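Local coordinates for putative transcriptional regulator (Streptomyces coelicolor, PDB 2ZB9), which probably acts as a transcription factor of the TetR family that binds cis-regulatory DNA through a predicted helix-turn-helix motif, at residues G74-V79 with A138-L143; H104-T109 with A173-L178. All blocks are in the same frame, centred on the assembly; numbering follows the deposited sequence.

Interaction 1: G74-V79 with A138-L143; sequences GYFHAV and AQRRAL
Phe76 reaches from helix 67-83 to helix 126-153 and lies against three side chains there, Gln139, Arg140 and Leu143. The ring supplies the apolar and stacking contacts. Its first torsion sets CG anti to the backbone N (chi1 178°), which carries the ring toward helix 126-153. The amide of Gln139 is laid over one face, its plane only 14° from that of the ring, with CD offset toward the rim. Its OE1 stands 3.6 Å from Phe76 CZ, while closer to the backbone Gln139 CB touches Phe76 CE2 at 3.5 Å. Gln139 NE2 has a partner of its own, a weak hydrogen bond to the carbonyl of Gln134, which would tend to hold the amide in this rotation. Methylene CD of Arg140 meets Phe76 CE2 obliquely at 3.9 Å, and Leu143 adds a looser methyl contact, CD2 to Phe76 CZ at 4.4 Å.

Polar contact between the segments runs through water. One molecule sits over the centre of the ring face opposite Gln139, its O 3.2 Å above the plane. It donates to the carbonyl O of Phe76 and accepts from Arg140 NH1; its O is 2.8 Å from both Phe76 O and Arg140 NH1. The Arg140 chain bends at chi2 and chi3, bringing the guanidinium toward helix 67-83, where NH2 also hydrogen-bonds the carbonyl O of Leu83 at the end of that helix.

The axes of the two helix segments approach to 11.9 Å, their directions 31° apart, and the segments thus meet largely through one aromatic side chain. Helix 67-83 follows the predicted DNA-binding motif in the chain, and the contact ties it to the tetracycline-repressor-like C-terminal domain. Neighbouring Tyr75 packs on helices 20-39, 91-108 and 110-122, while Ala138 and Arg141 touch the second subunit.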
ATOM      1  N   GLY A  74      -1.211   7.313  19.650  1.00 27.15           N
ATOM      2  CA  GLY A  74      -1.176   6.216  20.605  1.00 25.95           C
ATOM      3  C   GLY A  74      -0.643   4.954  19.941  1.00 26.80           C
ATOM      4  O   GLY A  74       0.141   4.201  20.530  1.00 26.00           O
ATOM      5  N   TYR A  75      -1.053   4.721  18.700  1.00 25.81           N
ATOM      6  CA  TYR A  75      -0.603   3.536  17.987  1.00 28.74           C
ATOM      7  C   TYR A  75       0.901   3.563  17.760  1.00 28.61           C
ATOM      8  O   TYR A  75       1.591   2.584  18.036  1.00 29.73           O
ATOM      9  CB  TYR A  75      -1.315   3.406  16.641  1.00 30.36           C
ATOM     10  CG  TYR A  75      -0.975   2.116  15.936  1.00 32.91           C
ATOM     11  CD1 TYR A  75      -1.550   0.910  16.334  1.00 33.52           C
ATOM     12  CD2 TYR A  75      -0.030   2.091  14.914  1.00 31.64           C
ATOM     13  CE1 TYR A  75      -1.184  -0.296  15.731  1.00 34.63           C
ATOM     14  CE2 TYR A  75       0.344   0.898  14.308  1.00 33.30           C
ATOM     15  CZ  TYR A  75      -0.233  -0.289  14.720  1.00 33.90           C
ATOM     16  OH  TYR A  75       0.161  -1.466  14.128  1.00 35.75           O
ATOM     17  N   PHE A  76       1.415   4.686  17.267  1.00 28.40           N
ATOM     18  CA  PHE A  76       2.850   4.798  17.014  1.00 29.39           C
ATOM     19  C   PHE A  76       3.663   4.442  18.264  1.00 29.46           C
ATOM     20  O   PHE A  76       4.625   3.672  18.202  1.00 28.14           O
ATOM     21  CB  PHE A  76       3.191   6.216  16.531  1.00 26.34           C
ATOM     22  CG  PHE A  76       4.659   6.440  16.291  1.00 27.64           C
ATOM     23  CD1 PHE A  76       5.522   6.721  17.354  1.00 25.25           C
ATOM     24  CD2 PHE A  76       5.187   6.347  15.002  1.00 25.34           C
ATOM     25  CE1 PHE A  76       6.890   6.905  17.138  1.00 26.32           C
ATOM     26  CE2 PHE A  76       6.549   6.528  14.774  1.00 26.17           C
ATOM     27  CZ  PHE A  76       7.408   6.809  15.847  1.00 25.77           C
ATOM     28  N   HIS A  77       3.267   4.993  19.403  1.00 30.02           N
ATOM     29  CA  HIS A  77       3.976   4.719  20.648  1.00 31.47           C
ATOM     30  C   HIS A  77       3.762   3.312  21.209  1.00 31.28           C
ATOM     31  O   HIS A  77       4.586   2.812  21.968  1.00 32.47           O
ATOM     32  CB  HIS A  77       3.609   5.787  21.676  1.00 30.73           C
ATOM     33  CG  HIS A  77       4.155   7.137  21.330  1.00 34.26           C
ATOM     34  ND1 HIS A  77       5.469   7.485  21.555  1.00 34.13           N
ATOM     35  CD2 HIS A  77       3.595   8.184  20.679  1.00 33.68           C
ATOM     36  CE1 HIS A  77       5.697   8.685  21.056  1.00 34.58           C
ATOM     37  NE2 HIS A  77       4.577   9.131  20.518  1.00 36.24           N
ATOM     38  N   ALA A  78       2.668   2.666  20.823  1.00 32.25           N
ATOM     39  CA  ALA A  78       2.396   1.313  21.294  1.00 32.41           C
ATOM     40  C   ALA A  78       3.258   0.259  20.585  1.00 31.19           C
ATOM     41  O   ALA A  78       3.597  -0.763  21.174  1.00 31.11           O
ATOM     42  CB  ALA A  78       0.920   0.984  21.100  1.00 30.00           C
ATOM     43  N   VAL A  79       3.606   0.506  19.324  1.00 30.33           N
ATOM     44  CA  VAL A  79       4.404  -0.449  18.558  1.00 29.52           C
ATOM     45  C   VAL A  79       5.857  -0.032  18.374  1.00 31.20           C
ATOM     46  O   VAL A  79       6.662  -0.787  17.830  1.00 32.63           O
ATOM     47  CB  VAL A  79       3.783  -0.693  17.151  1.00 30.73           C
ATOM     48  CG1 VAL A  79       2.371  -1.240  17.289  1.00 28.32           C
ATOM     49  CG2 VAL A  79       3.768   0.595  16.347  1.00 27.73           C
ATOM     50  N   ALA A 138       5.386   9.071   8.352  1.00 25.92           N
ATOM     51  CA  ALA A 138       6.584   9.875   8.124  1.00 28.01           C
ATOM     52  C   ALA A 138       7.714   9.451   9.053  1.00 27.65           C
ATOM     53  O   ALA A 138       8.855   9.293   8.621  1.00 26.88           O
ATOM     54  CB  ALA A 138       6.285  11.363   8.307  1.00 29.77           C
ATOM     55  N   GLN A 139       7.394   9.269  10.331  1.00 27.50           N
ATOM     56  CA  GLN A 139       8.389   8.861  11.309  1.00 28.65           C
ATOM     57  C   GLN A 139       8.825   7.408  11.100  1.00 26.68           C
ATOM     58  O   GLN A 139       9.988   7.089  11.285  1.00 26.44           O
ATOM     59  CB  GLN A 139       7.841   9.020  12.729  1.00 33.74           C
ATOM     60  CG  GLN A 139       7.274  10.392  13.042  1.00 41.11           C
ATOM     61  CD  GLN A 139       6.601  10.436  14.403  1.00 44.85           C
ATOM     62  OE1 GLN A 139       7.269  10.395  15.439  1.00 48.28           O
ATOM     63  NE2 GLN A 139       5.272  10.497  14.407  1.00 46.96           N
ATOM     64  N   ARG A 140       7.900   6.523  10.728  1.00 24.64           N
ATOM     65  CA  ARG A 140       8.290   5.128  10.506  1.00 28.01           C
ATOM     66  C   ARG A 140       9.318   5.119   9.378  1.00 27.36           C
ATOM     67  O   ARG A 140      10.364   4.473   9.476  1.00 26.21           O
ATOM     68  CB  ARG A 140       7.089   4.261  10.104  1.00 26.87           C
ATOM     69  CG  ARG A 140       6.020   4.050  11.180  1.00 29.91           C
ATOM     70  CD  ARG A 140       6.558   3.359  12.434  1.00 30.92           C
ATOM     71  NE  ARG A 140       7.603   2.382  12.136  1.00 29.15           N
ATOM     72  CZ  ARG A 140       8.468   1.927  13.036  1.00 30.16           C
ATOM     73  NH1 ARG A 140       8.398   2.351  14.295  1.00 28.32           N
ATOM     74  NH2 ARG A 140       9.444   1.106  12.672  1.00 25.32           N
ATOM     75  N   ARG A 141       9.013   5.852   8.310  1.00 26.78           N
ATOM     76  CA  ARG A 141       9.907   5.950   7.161  1.00 27.39           C
ATOM     77  C   ARG A 141      11.287   6.460   7.520  1.00 27.13           C
ATOM     78  O   ARG A 141      12.289   5.915   7.062  1.00 28.07           O
ATOM     79  CB  ARG A 141       9.337   6.888   6.107  1.00 27.03           C
ATOM     80  CG  ARG A 141       8.335   6.260   5.195  1.00 31.46           C
ATOM     81  CD  ARG A 141       8.243   7.081   3.927  1.00 33.90           C
ATOM     82  NE  ARG A 141       7.364   6.435   2.977  1.00 38.39           N
ATOM     83  CZ  ARG A 141       7.752   5.932   1.815  1.00 35.25           C
ATOM     84  NH1 ARG A 141       9.024   5.999   1.434  1.00 33.84           N
ATOM     85  NH2 ARG A 141       6.852   5.350   1.043  1.00 37.46           N
ATOM     86  N   ALA A 142      11.334   7.529   8.311  1.00 26.85           N
ATOM     87  CA  ALA A 142      12.605   8.120   8.714  1.00 27.58           C
ATOM     88  C   ALA A 142      13.421   7.107   9.500  1.00 27.42           C
ATOM     89  O   ALA A 142      14.635   7.030   9.348  1.00 30.45           O
ATOM     90  CB  ALA A 142      12.362   9.379   9.559  1.00 25.09           C
ATOM     91  N   LEU A 143      12.743   6.329  10.337  1.00 27.06           N
ATOM     92  CA  LEU A 143      13.391   5.306  11.157  1.00 27.01           C
ATOM     93  C   LEU A 143      14.000   4.243  10.236  1.00 27.09           C
ATOM     94  O   LEU A 143      15.137   3.818  10.418  1.00 27.73           O
ATOM     95  CB  LEU A 143      12.354   4.672  12.097  1.00 26.18           C
ATOM     96  CG  LEU A 143      12.413   4.825  13.627  1.00 30.70           C
ATOM     97  CD1 LEU A 143      13.296   5.996  14.064  1.00 26.99           C
ATOM     98  CD2 LEU A 143      10.985   4.985  14.147  1.00 21.55           C
TER
HETATM   99  O   HOH W   1       6.345   3.407  15.952  1.00 28.65           O

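Interaction 2: H104-T109 with A173-L178; sequences HVMTRT and AVYHRL
Met106 reaches Leu178 and Tyr175 by a chain that sets CG anti to its carbonyl carbon (chi1 -58°) and bends again at chi2 and chi3, which brings its methyl CE up beside both. Leu178 also sets CG anti to its carbonyl carbon and then extends (chi2 170°), sending its two methyls toward helix 91-108. CD1 goes to Met106, 3.6 Å from its CB and 3.8 Å from its CE, and so lies against the bent thioether chain; the two side chains cross at about a right angle. CD2 reaches instead to Thr107, with CG2 of that threonine 4.1 Å away.

Tyr175 starts away from helix 91-108, but its ring swings back so that CE1 lies 3.9 Å from Met106 CE, an oblique approach of methyl to ring. The same ring meets Phe102 edge-to-face and packs against Leu115 and Ile119 of helix 110-122. On the dimer side it meets His176 of the second subunit, with the ring planes nearly parallel.

The helix segments run nearly parallel, 5° apart in direction, with axes 11.7 Å from each other; the CA atoms nearest each other are those of Met106 and Leu178. Helix 163-179 therefore has helix 91-108 along one flank while its His176 and Arg177 bond Asp168 of the second subunit, placing the contact just behind the dimer interface of the C-terminal domain.

No hydrogen bond joins the two segments: methyls, methylenes and one aromatic carbon do all the touching. The one polar group at the margin, Thr107 OG1, hydrogen-bonds the carbonyl O of Thr103 in its own helix, while CG2 faces Leu178. This implies that association here rests mainly on burial of hydrocarbon.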
ATOM      1  N   HIS A 104       4.550  -9.799  12.226  1.00 30.72           N
ATOM      2  CA  HIS A 104       3.838 -10.351  13.368  1.00 32.08           C
ATOM      3  C   HIS A 104       2.780  -9.345  13.819  1.00 32.25           C
ATOM      4  O   HIS A 104       1.615  -9.696  14.013  1.00 32.76           O
ATOM      5  CB  HIS A 104       4.802 -10.629  14.521  1.00 32.82           C
ATOM      6  CG  HIS A 104       4.119 -11.091  15.772  1.00 36.04           C
ATOM      7  ND1 HIS A 104       3.706 -12.392  15.958  1.00 38.20           N
ATOM      8  CD2 HIS A 104       3.743 -10.413  16.882  1.00 36.37           C
ATOM      9  CE1 HIS A 104       3.101 -12.496  17.130  1.00 39.01           C
ATOM     10  NE2 HIS A 104       3.110 -11.310  17.709  1.00 37.82           N
ATOM     11  N   VAL A 105       3.191  -8.092  13.984  1.00 31.87           N
ATOM     12  CA  VAL A 105       2.266  -7.044  14.398  1.00 30.85           C
ATOM     13  C   VAL A 105       1.093  -6.906  13.436  1.00 31.02           C
ATOM     14  O   VAL A 105      -0.065  -6.855  13.853  1.00 32.06           O
ATOM     15  CB  VAL A 105       2.972  -5.666  14.490  1.00 30.72           C
ATOM     16  CG1 VAL A 105       1.929  -4.549  14.614  1.00 29.92           C
ATOM     17  CG2 VAL A 105       3.906  -5.636  15.694  1.00 28.83           C
ATOM     18  N   MET A 106       1.394  -6.862  12.143  1.00 31.06           N
ATOM     19  CA  MET A 106       0.362  -6.681  11.124  1.00 30.49           C
ATOM     20  C   MET A 106      -0.578  -7.856  10.843  1.00 31.19           C
ATOM     21  O   MET A 106      -1.699  -7.645  10.370  1.00 29.82           O
ATOM     22  CB  MET A 106       1.018  -6.234   9.814  1.00 31.07           C
ATOM     23  CG  MET A 106       1.827  -4.939   9.934  1.00 30.01           C
ATOM     24  SD  MET A 106       0.833  -3.544  10.537  1.00 31.72           S
ATOM     25  CE  MET A 106      -0.076  -3.140   9.077  1.00 27.12           C
ATOM     26  N   THR A 107      -0.148  -9.083  11.140  1.00 32.35           N
ATOM     27  CA  THR A 107      -0.980 -10.257  10.860  1.00 32.31           C
ATOM     28  C   THR A 107      -1.474 -11.044  12.075  1.00 34.07           C
ATOM     29  O   THR A 107      -2.501 -11.721  11.996  1.00 34.48           O
ATOM     30  CB  THR A 107      -0.235 -11.272   9.955  1.00 31.27           C
ATOM     31  OG1 THR A 107       0.941 -11.731  10.631  1.00 29.51           O
ATOM     32  CG2 THR A 107       0.165 -10.641   8.633  1.00 29.90           C
ATOM     33  N   ARG A 108      -0.746 -10.972  13.183  1.00 34.96           N
ATOM     34  CA  ARG A 108      -1.107 -11.721  14.392  1.00 36.66           C
ATOM     35  C   ARG A 108      -1.513 -10.820  15.551  1.00 35.55           C
ATOM     36  O   ARG A 108      -1.570 -11.259  16.694  1.00 32.85           O
ATOM     37  CB  ARG A 108       0.080 -12.587  14.825  1.00 40.76           C
ATOM     38  CG  ARG A 108       0.639 -13.446  13.705  1.00 47.06           C
ATOM     39  CD  ARG A 108      -0.348 -14.526  13.304  1.00 54.08           C
ATOM     40  NE  ARG A 108      -0.141 -14.981  11.932  1.00 61.83           N
ATOM     41  CZ  ARG A 108      -0.680 -16.085  11.422  1.00 64.10           C
ATOM     42  NH1 ARG A 108      -1.456 -16.855  12.175  1.00 64.46           N
ATOM     43  NH2 ARG A 108      -0.453 -16.413  10.155  1.00 64.44           N
ATOM     44  N   THR A 109      -1.817  -9.567  15.237  1.00 35.47           N
ATOM     45  CA  THR A 109      -2.184  -8.571  16.232  1.00 35.11           C
ATOM     46  C   THR A 109      -3.322  -7.690  15.709  1.00 35.32           C
ATOM     47  O   THR A 109      -3.519  -7.568  14.501  1.00 33.50           O
ATOM     48  CB  THR A 109      -0.935  -7.703  16.552  1.00 37.55           C
ATOM     49  OG1 THR A 109      -0.109  -8.389  17.503  1.00 39.20           O
ATOM     50  CG2 THR A 109      -1.312  -6.340  17.064  1.00 38.30           C
ATOM     51  N   ALA A 173       5.694  -3.069   0.104  1.00 26.08           N
ATOM     52  CA  ALA A 173       5.287  -4.334  -0.518  1.00 27.67           C
ATOM     53  C   ALA A 173       4.385  -5.119   0.426  1.00 28.00           C
ATOM     54  O   ALA A 173       3.432  -5.763  -0.009  1.00 30.58           O
ATOM     55  CB  ALA A 173       6.522  -5.173  -0.867  1.00 24.20           C
ATOM     56  N   VAL A 174       4.705  -5.083   1.718  1.00 29.15           N
ATOM     57  CA  VAL A 174       3.910  -5.780   2.728  1.00 28.37           C
ATOM     58  C   VAL A 174       2.547  -5.096   2.860  1.00 29.60           C
ATOM     59  O   VAL A 174       1.505  -5.757   2.849  1.00 28.67           O
ATOM     60  CB  VAL A 174       4.598  -5.752   4.118  1.00 29.07           C
ATOM     61  CG1 VAL A 174       3.731  -6.486   5.148  1.00 27.94           C
ATOM     62  CG2 VAL A 174       5.980  -6.385   4.030  1.00 25.24           C
ATOM     63  N   TYR A 175       2.559  -3.771   2.996  1.00 27.54           N
ATOM     64  CA  TYR A 175       1.318  -3.018   3.109  1.00 30.11           C
ATOM     65  C   TYR A 175       0.425  -3.335   1.916  1.00 30.90           C
ATOM     66  O   TYR A 175      -0.783  -3.532   2.062  1.00 31.64           O
ATOM     67  CB  TYR A 175       1.594  -1.510   3.125  1.00 31.92           C
ATOM     68  CG  TYR A 175       1.979  -0.933   4.473  1.00 32.15           C
ATOM     69  CD1 TYR A 175       1.078  -0.927   5.533  1.00 34.40           C
ATOM     70  CD2 TYR A 175       3.242  -0.376   4.680  1.00 35.84           C
ATOM     71  CE1 TYR A 175       1.422  -0.380   6.773  1.00 35.11           C
ATOM     72  CE2 TYR A 175       3.600   0.174   5.915  1.00 33.27           C
ATOM     73  CZ  TYR A 175       2.682   0.166   6.956  1.00 35.10           C
ATOM     74  OH  TYR A 175       3.029   0.691   8.183  1.00 34.91           O
ATOM     75  N   HIS A 176       1.022  -3.390   0.731  1.00 29.28           N
ATOM     76  CA  HIS A 176       0.245  -3.661  -0.469  1.00 28.81           C
ATOM     77  C   HIS A 176      -0.418  -5.027  -0.450  1.00 29.22           C
ATOM     78  O   HIS A 176      -1.603  -5.157  -0.772  1.00 29.68           O
ATOM     79  CB  HIS A 176       1.122  -3.528  -1.712  1.00 28.41           C
ATOM     80  CG  HIS A 176       0.407  -3.839  -2.988  1.00 30.60           C
ATOM     81  ND1 HIS A 176       0.611  -5.006  -3.690  1.00 31.13           N
ATOM     82  CD2 HIS A 176      -0.522  -3.138  -3.681  1.00 32.21           C
ATOM     83  CE1 HIS A 176      -0.161  -5.010  -4.763  1.00 32.21           C
ATOM     84  NE2 HIS A 176      -0.857  -3.888  -4.781  1.00 31.95           N
ATOM     85  N   ARG A 177       0.331  -6.052  -0.074  1.00 28.22           N
ATOM     86  CA  ARG A 177      -0.254  -7.382  -0.035  1.00 31.18           C
ATOM     87  C   ARG A 177      -1.295  -7.430   1.087  1.00 31.31           C
ATOM     88  O   ARG A 177      -2.262  -8.188   1.010  1.00 31.16           O
ATOM     89  CB  ARG A 177       0.833  -8.448   0.156  1.00 28.99           C
ATOM     90  CG  ARG A 177       0.359  -9.852  -0.167  1.00 35.18           C
ATOM     91  CD  ARG A 177       1.493 -10.888  -0.187  1.00 32.69           C
ATOM     92  NE  ARG A 177       2.241 -10.921  -1.446  1.00 31.07           N
ATOM     93  CZ  ARG A 177       2.997 -11.949  -1.830  1.00 30.07           C
ATOM     94  NH1 ARG A 177       3.096 -13.020  -1.054  1.00 27.88           N
ATOM     95  NH2 ARG A 177       3.656 -11.914  -2.982  1.00 27.15           N
ATOM     96  N   LEU A 178      -1.111  -6.601   2.115  1.00 31.10           N
ATOM     97  CA  LEU A 178      -2.066  -6.550   3.223  1.00 33.26           C
ATOM     98  C   LEU A 178      -3.342  -5.807   2.839  1.00 33.16           C
ATOM     99  O   LEU A 178      -4.436  -6.253   3.178  1.00 35.38           O
ATOM    100  CB  LEU A 178      -1.461  -5.865   4.452  1.00 33.61           C
ATOM    101  CG  LEU A 178      -0.488  -6.657   5.321  1.00 36.85           C
ATOM    102  CD1 LEU A 178       0.163  -5.717   6.332  1.00 37.13           C
ATOM    103  CD2 LEU A 178      -1.228  -7.784   6.026  1.00 38.79           C
TER

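In the fold
Both contacts are partly buried, but the centre of interaction 1 lies about 4 Å from that of the chain and the centre of interaction 2 about 11 Å, the two centres being about 15 Å apart. Each joins one of two consecutive helices, 67-83 and 91-108, to one of another consecutive pair, 126-153 and 163-179. They meet chiefly at Tyr75, whose OH packs 3.6 Å from Val105 CG1. Interaction 1 mixes an amide-ring stack with a water bridge and links the helix beyond the predicted DNA-binding motif to the C-terminal domain; interaction 2 is wholly apolar and internal to that domain. Both reach the second subunit, where Arg141 packs on its His176 and Arg177 pairs with its Asp168.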